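Local coordinates for hypothetical protein (PDB 1VKB), which probably acts as a gamma-glutamylamine cyclotransferase, releasing 5-oxoproline from gamma-glutamyl amines, at residues L54-E59 / H151-N156; D92-P97 / N156-R161. All blocks are in the same frame, centred on the assembly; numbering follows the deposited sequence.

From the N terminus, the chain first reaches 54-59, at strand 54-57 and the turn after it, then 92-97, at the end of helix 84-93. Both are met by the C-terminal loop that follows strand 121-129. Contact 1 closes the longer loop, with 91 residues between its segments; contact 2 closes one of 58, whose regular part is all strand. The two cross rather than nest, because 92-97 falls inside the first loop and 156-161 starts at N156, where 151-156 ends, and runs on beyond it. Their centres are about 14 Å apart. The tail ties strand 54-57 to the end of helix 84-93, and one formic acid molecule touches residues of both contacts, Y155 and R158.

Contact 1: residues L54-E59 / H151-N156; sequences LVIAGE and HGLRYN. With FMT (formic acid), chain B.
Strand 54-57, the first arm of an antiparallel hairpin with strand 62-66, meets the C-terminal loop through I56, which packs on H151 and L153, and through E59, bonded by N156. The I56 CD1 methyl sits over one face of the H151 imidazole, 3.4 Å from the ring centroid and 15° off the ring normal, a CH-pi contact with the two side chains nearly perpendicular. The other branch, I56 CG2, lies 3.9 Å from L153 CB. H151 cannot easily turn under the methyl: L153 N donates to H151 ND1 at 3.0 Å, near the ring plane, and NE2 is bonded to the backbone O of D146, consistent with a proton on NE2. Beyond the strand the contact reaches the hairpin's connection. There N156 ND2 donates to E59 O at 3.2 Å, in the carbonyl plane on a lone pair, and the acceptor lies only 8° out of the N156 amide plane. N156 OD1 is hydrogen-bonded to H60 ND1, which engages both ends of the amide. The neighbouring Y155 turns to a different partner, its OH donating to formic acid O2 at 2.6 Å.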
loop_
_atom_site.group_PDB
_atom_site.type_symbol
_atom_site.label_atom_id
_atom_site.label_comp_id
_atom_site.label_asym_id
_atom_site.label_seq_id
_atom_site.Cartn_x
_atom_site.Cartn_y
_atom_site.Cartn_z
ATOM N N LEU A 54 4.765 3.527 8.820
ATOM C CA LEU A 54 5.083 3.402 7.404
ATOM C C LEU A 54 6.517 3.781 7.239
ATOM O O LEU A 54 6.887 4.933 7.530
ATOM C CB LEU A 54 4.198 4.322 6.564
ATOM C CG LEU A 54 4.503 4.501 5.097
ATOM C CD1 LEU A 54 4.495 3.101 4.409
ATOM C CD2 LEU A 54 3.592 5.521 4.403
ATOM N N VAL A 55 7.326 2.828 6.804
ATOM C CA VAL A 55 8.755 3.037 6.704
ATOM C C VAL A 55 9.218 2.769 5.270
ATOM O O VAL A 55 8.653 1.963 4.558
ATOM C CB VAL A 55 9.566 2.135 7.693
ATOM C CG1 VAL A 55 9.243 2.451 9.154
ATOM C CG2 VAL A 55 9.341 0.643 7.445
ATOM N N ILE A 56 10.288 3.452 4.893
ATOM C CA ILE A 56 10.949 3.247 3.617
ATOM C C ILE A 56 12.242 2.543 3.931
ATOM O O ILE A 56 13.146 3.107 4.590
ATOM C CB ILE A 56 11.185 4.593 2.918
ATOM C CG1 ILE A 56 9.858 5.290 2.595
ATOM C CG2 ILE A 56 11.919 4.353 1.627
ATOM C CD1 ILE A 56 10.030 6.717 2.113
ATOM N N ALA A 57 12.333 1.292 3.512
ATOM C CA ALA A 57 13.341 0.423 4.092
ATOM C C ALA A 57 13.877 -0.619 3.133
ATOM O O ALA A 57 13.220 -1.024 2.167
ATOM C CB ALA A 57 12.774 -0.250 5.341
ATOM N N GLY A 58 15.068 -1.093 3.440
ATOM C CA GLY A 58 15.711 -2.114 2.639
ATOM C C GLY A 58 16.456 -1.526 1.454
ATOM O O GLY A 58 16.387 -0.334 1.179
ATOM N N GLU A 59 17.175 -2.397 0.738
ATOM C CA GLU A 59 18.030 -1.944 -0.326
ATOM C C GLU A 59 17.295 -1.334 -1.498
ATOM O O GLU A 59 17.879 -0.558 -2.277
ATOM C CB GLU A 59 18.908 -3.105 -0.826
ATOM C CG GLU A 59 19.804 -3.645 0.276
ATOM C CD GLU A 59 21.274 -3.348 0.085
ATOM O OE1 GLU A 59 21.637 -2.328 -0.549
ATOM O OE2 GLU A 59 22.073 -4.163 0.589
ATOM N N HIS A 151 12.959 12.693 2.086
ATOM C CA HIS A 151 13.786 11.615 2.661
ATOM C C HIS A 151 14.951 11.158 1.755
ATOM O O HIS A 151 15.926 10.532 2.228
ATOM C CB HIS A 151 12.913 10.409 3.003
ATOM C CG HIS A 151 12.048 9.952 1.870
ATOM N ND1 HIS A 151 12.550 9.311 0.754
ATOM C CD2 HIS A 151 10.720 10.122 1.646
ATOM C CE1 HIS A 151 11.554 9.064 -0.084
ATOM N NE2 HIS A 151 10.440 9.564 0.429
ATOM N N GLY A 152 14.847 11.445 0.456
ATOM C CA GLY A 152 15.891 11.113 -0.521
ATOM C C GLY A 152 16.119 9.641 -0.915
ATOM O O GLY A 152 17.131 9.288 -1.552
ATOM N N LEU A 153 15.184 8.782 -0.559
ATOM C CA LEU A 153 15.235 7.348 -0.819
ATOM C C LEU A 153 14.251 6.937 -1.926
ATOM O O LEU A 153 13.101 6.600 -1.684
ATOM C CB LEU A 153 14.918 6.601 0.460
ATOM C CG LEU A 153 15.887 6.906 1.611
ATOM C CD1 LEU A 153 15.315 6.334 2.922
ATOM C CD2 LEU A 153 17.275 6.369 1.260
ATOM N N ARG A 154 14.737 7.005 -3.153
ATOM C CA ARG A 154 13.953 6.739 -4.321
ATOM C C ARG A 154 13.885 5.227 -4.523
ATOM O O ARG A 154 14.879 4.482 -4.345
ATOM C CB ARG A 154 14.631 7.457 -5.491
ATOM C CG ARG A 154 13.900 7.439 -6.815
ATOM C CD ARG A 154 14.809 7.856 -8.022
ATOM N NE ARG A 154 14.021 8.143 -9.196
ATOM C CZ ARG A 154 13.685 7.271 -10.147
ATOM N NH1 ARG A 154 14.088 6.016 -10.130
ATOM N NH2 ARG A 154 12.944 7.698 -11.147
ATOM N N TYR A 155 12.707 4.758 -4.885
ATOM C CA TYR A 155 12.490 3.356 -5.128
ATOM C C TYR A 155 13.409 2.825 -6.214
ATOM O O TYR A 155 13.631 3.488 -7.227
ATOM C CB TYR A 155 11.038 3.119 -5.521
ATOM C CG TYR A 155 10.768 1.716 -5.964
ATOM C CD1 TYR A 155 10.632 0.678 -5.036
ATOM C CD2 TYR A 155 10.642 1.401 -7.324
ATOM C CE1 TYR A 155 10.330 -0.607 -5.446
ATOM C CE2 TYR A 155 10.356 0.096 -7.743
ATOM C CZ TYR A 155 10.229 -0.899 -6.815
ATOM O OH TYR A 155 9.945 -2.156 -7.228
ATOM N N ASN A 156 13.966 1.649 -5.985
ATOM C CA ASN A 156 14.678 0.980 -7.056
ATOM C C ASN A 156 14.159 -0.440 -7.208
ATOM O O ASN A 156 13.719 -1.077 -6.235
ATOM C CB ASN A 156 16.197 1.148 -6.943
ATOM C CG ASN A 156 16.761 0.518 -5.755
ATOM O OD1 ASN A 156 16.881 -0.712 -5.702
ATOM N ND2 ASN A 156 17.128 1.331 -4.767
HETATM C C FMT B . 7.919 -3.181 -4.740
HETATM O O1 FMT B . 7.301 -3.814 -3.859
HETATM O O2 FMT B . 8.944 -3.578 -5.354
#

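Contact 2: residues D92-P97 / N156-R161; sequences DFEDCP and NPRENR. With FMT (formic acid), chain B.
R158 reaches F93 and E94 on an almost straight chain: CG stands anti to the carbonyl carbon, and the run from CG to NE is extended, carrying the guanidinium across to the helix end. F93, its CG opposite the backbone N (chi1 -176°), sets its ring with one face under R158 NH2, the ring and guanidinium planes 41° apart. The guanidinium edge straddles F93 O, with R158 NH1 and R158 NH2 each 2.8 Å from that oxygen; both N-H angles are strongly bent, and both hydrogen bonds are weak. R158 NH2 is 4.1 Å from F93 CE2, and with R158 CZ 5.0 Å from the F93 ring centroid, any cation-pi attraction is at most weak. This is the C-terminal end of helix 84-93, closed by a Schellman motif in which D95, with positive phi, is the C-prime residue and D95 N bonds D92 O. A positive group here would probably also interact favourably with the helix end. On the far side of the contact, R158 belongs to a type I turn from P157 to N160. E94, bent at its second torsion, brings OE1 to 3.3 Å from R158 NH2, near the guanidinium plane, forming a salt bridge. Formic acid takes two further N-H groups: its O1 is 2.6 Å from R158 NH2 in a nearly straight bond (166°), and its O2 is 2.8 Å from R158 NE. The ligand probably came from the crystallisation liquor, but two formic acid molecules near E94 may mark a pocket for small polar ligands. A lysine in place of R158 would probably lose this paired grip on formic acid and the fork over F93 O.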
loop_
_atom_site.group_PDB
_atom_site.type_symbol
_atom_site.label_atom_id
_atom_site.label_comp_id
_atom_site.label_asym_id
_atom_site.label_seq_id
_atom_site.Cartn_x
_atom_site.Cartn_y
_atom_site.Cartn_z
ATOM N N ASP A 92 0.654 -11.771 -5.768
ATOM C CA ASP A 92 1.857 -12.305 -6.344
ATOM C C ASP A 92 2.895 -11.214 -6.465
ATOM O O ASP A 92 4.065 -11.453 -6.156
ATOM C CB ASP A 92 1.518 -12.867 -7.711
ATOM C CG ASP A 92 2.691 -13.467 -8.429
ATOM O OD1 ASP A 92 3.414 -14.258 -7.814
ATOM O OD2 ASP A 92 2.907 -13.239 -9.642
ATOM N N PHE A 93 2.468 -10.044 -6.941
ATOM C CA PHE A 93 3.386 -8.870 -7.088
ATOM C C PHE A 93 4.084 -8.517 -5.751
ATOM O O PHE A 93 5.290 -8.242 -5.691
ATOM C CB PHE A 93 2.602 -7.673 -7.596
ATOM C CG PHE A 93 3.482 -6.473 -7.864
ATOM C CD1 PHE A 93 4.274 -6.429 -9.031
ATOM C CD2 PHE A 93 3.602 -5.466 -6.933
ATOM C CE1 PHE A 93 5.119 -5.379 -9.250
ATOM C CE2 PHE A 93 4.458 -4.386 -7.153
ATOM C CZ PHE A 93 5.225 -4.361 -8.318
ATOM N N GLU A 94 3.299 -8.510 -4.675
ATOM C CA GLU A 94 3.777 -8.241 -3.341
ATOM C C GLU A 94 4.392 -9.434 -2.615
ATOM O O GLU A 94 4.778 -9.313 -1.450
ATOM C CB GLU A 94 2.640 -7.658 -2.497
ATOM C CG GLU A 94 2.126 -6.312 -2.998
ATOM C CD GLU A 94 3.159 -5.167 -2.809
ATOM O OE1 GLU A 94 4.233 -5.173 -3.439
ATOM O OE2 GLU A 94 2.910 -4.335 -1.970
ATOM N N ASP A 95 4.542 -10.538 -3.321
ATOM C CA ASP A 95 5.133 -11.781 -2.788
ATOM C C ASP A 95 4.519 -12.194 -1.435
ATOM O O ASP A 95 5.250 -12.500 -0.456
ATOM C CB ASP A 95 6.634 -11.677 -2.712
ATOM C CG ASP A 95 7.284 -13.015 -2.568
ATOM O OD1 ASP A 95 6.604 -14.064 -2.782
ATOM O OD2 ASP A 95 8.465 -13.113 -2.210
ATOM N N CYS A 96 3.184 -12.223 -1.398
ATOM C CA CYS A 96 2.429 -12.671 -0.215
ATOM C C CYS A 96 2.545 -14.183 -0.114
ATOM O O CYS A 96 2.558 -14.872 -1.142
ATOM C CB CYS A 96 0.965 -12.305 -0.333
ATOM S SG CYS A 96 0.704 -10.564 -0.321
ATOM N N PRO A 97 2.598 -14.755 1.079
ATOM C CA PRO A 97 2.521 -14.088 2.366
ATOM C C PRO A 97 3.898 -13.845 2.991
ATOM O O PRO A 97 3.983 -13.491 4.175
ATOM C CB PRO A 97 1.740 -15.112 3.181
ATOM C CG PRO A 97 2.238 -16.401 2.676
ATOM C CD PRO A 97 2.595 -16.227 1.218
ATOM N N ASN A 156 13.966 1.649 -5.985
ATOM C CA ASN A 156 14.678 0.980 -7.056
ATOM C C ASN A 156 14.159 -0.440 -7.208
ATOM O O ASN A 156 13.719 -1.077 -6.235
ATOM C CB ASN A 156 16.197 1.148 -6.943
ATOM C CG ASN A 156 16.761 0.518 -5.755
ATOM O OD1 ASN A 156 16.881 -0.712 -5.702
ATOM N ND2 ASN A 156 17.128 1.331 -4.767
ATOM N N PRO A 157 14.117 -0.917 -8.450
ATOM C CA PRO A 157 13.406 -2.141 -8.747
ATOM C C PRO A 157 14.124 -3.375 -8.230
ATOM O O PRO A 157 15.338 -3.386 -8.035
ATOM C CB PRO A 157 13.310 -2.140 -10.276
ATOM C CG PRO A 157 14.427 -1.360 -10.725
ATOM C CD PRO A 157 14.699 -0.320 -9.658
ATOM N N ARG A 158 13.334 -4.421 -8.024
ATOM C CA ARG A 158 13.765 -5.562 -7.219
ATOM C C ARG A 158 15.009 -6.290 -7.674
ATOM O O ARG A 158 15.774 -6.786 -6.820
ATOM C CB ARG A 158 12.620 -6.552 -7.094
ATOM C CG ARG A 158 11.617 -6.096 -6.076
ATOM C CD ARG A 158 10.434 -7.027 -5.965
ATOM N NE ARG A 158 9.258 -6.364 -5.409
ATOM C CZ ARG A 158 8.110 -6.997 -5.150
ATOM N NH1 ARG A 158 8.022 -8.323 -5.365
ATOM N NH2 ARG A 158 7.066 -6.306 -4.668
ATOM N N GLU A 159 15.233 -6.371 -8.989
ATOM C CA GLU A 159 16.377 -7.107 -9.501
ATOM C C GLU A 159 17.679 -6.322 -9.531
ATOM O O GLU A 159 18.730 -6.862 -9.926
ATOM C CB GLU A 159 16.070 -7.670 -10.891
ATOM C CG GLU A 159 15.016 -8.775 -10.882
ATOM C CD GLU A 159 15.473 -10.016 -10.124
ATOM N N ASN A 160 17.639 -5.060 -9.097
ATOM C CA ASN A 160 18.871 -4.293 -8.912
ATOM C C ASN A 160 19.753 -4.817 -7.756
ATOM O O ASN A 160 19.250 -5.207 -6.704
ATOM C CB ASN A 160 18.534 -2.800 -8.744
ATOM C CG ASN A 160 18.178 -2.134 -10.064
ATOM O OD1 ASN A 160 17.874 -2.829 -11.095
ATOM N ND2 ASN A 160 18.246 -0.776 -10.074
ATOM N N ARG A 161 21.062 -4.846 -7.984
ATOM C CA ARG A 161 22.043 -5.299 -6.990
ATOM C C ARG A 161 23.076 -4.205 -6.708
ATOM O O ARG A 161 22.850 -3.040 -7.055
ATOM C CB ARG A 161 22.750 -6.553 -7.498
ATOM O OXT ARG A 161 24.157 -4.433 -6.136
HETATM C C FMT B . 7.919 -3.181 -4.740
HETATM O O1 FMT B . 7.301 -3.814 -3.859
HETATM O O2 FMT B . 8.944 -3.578 -5.354
#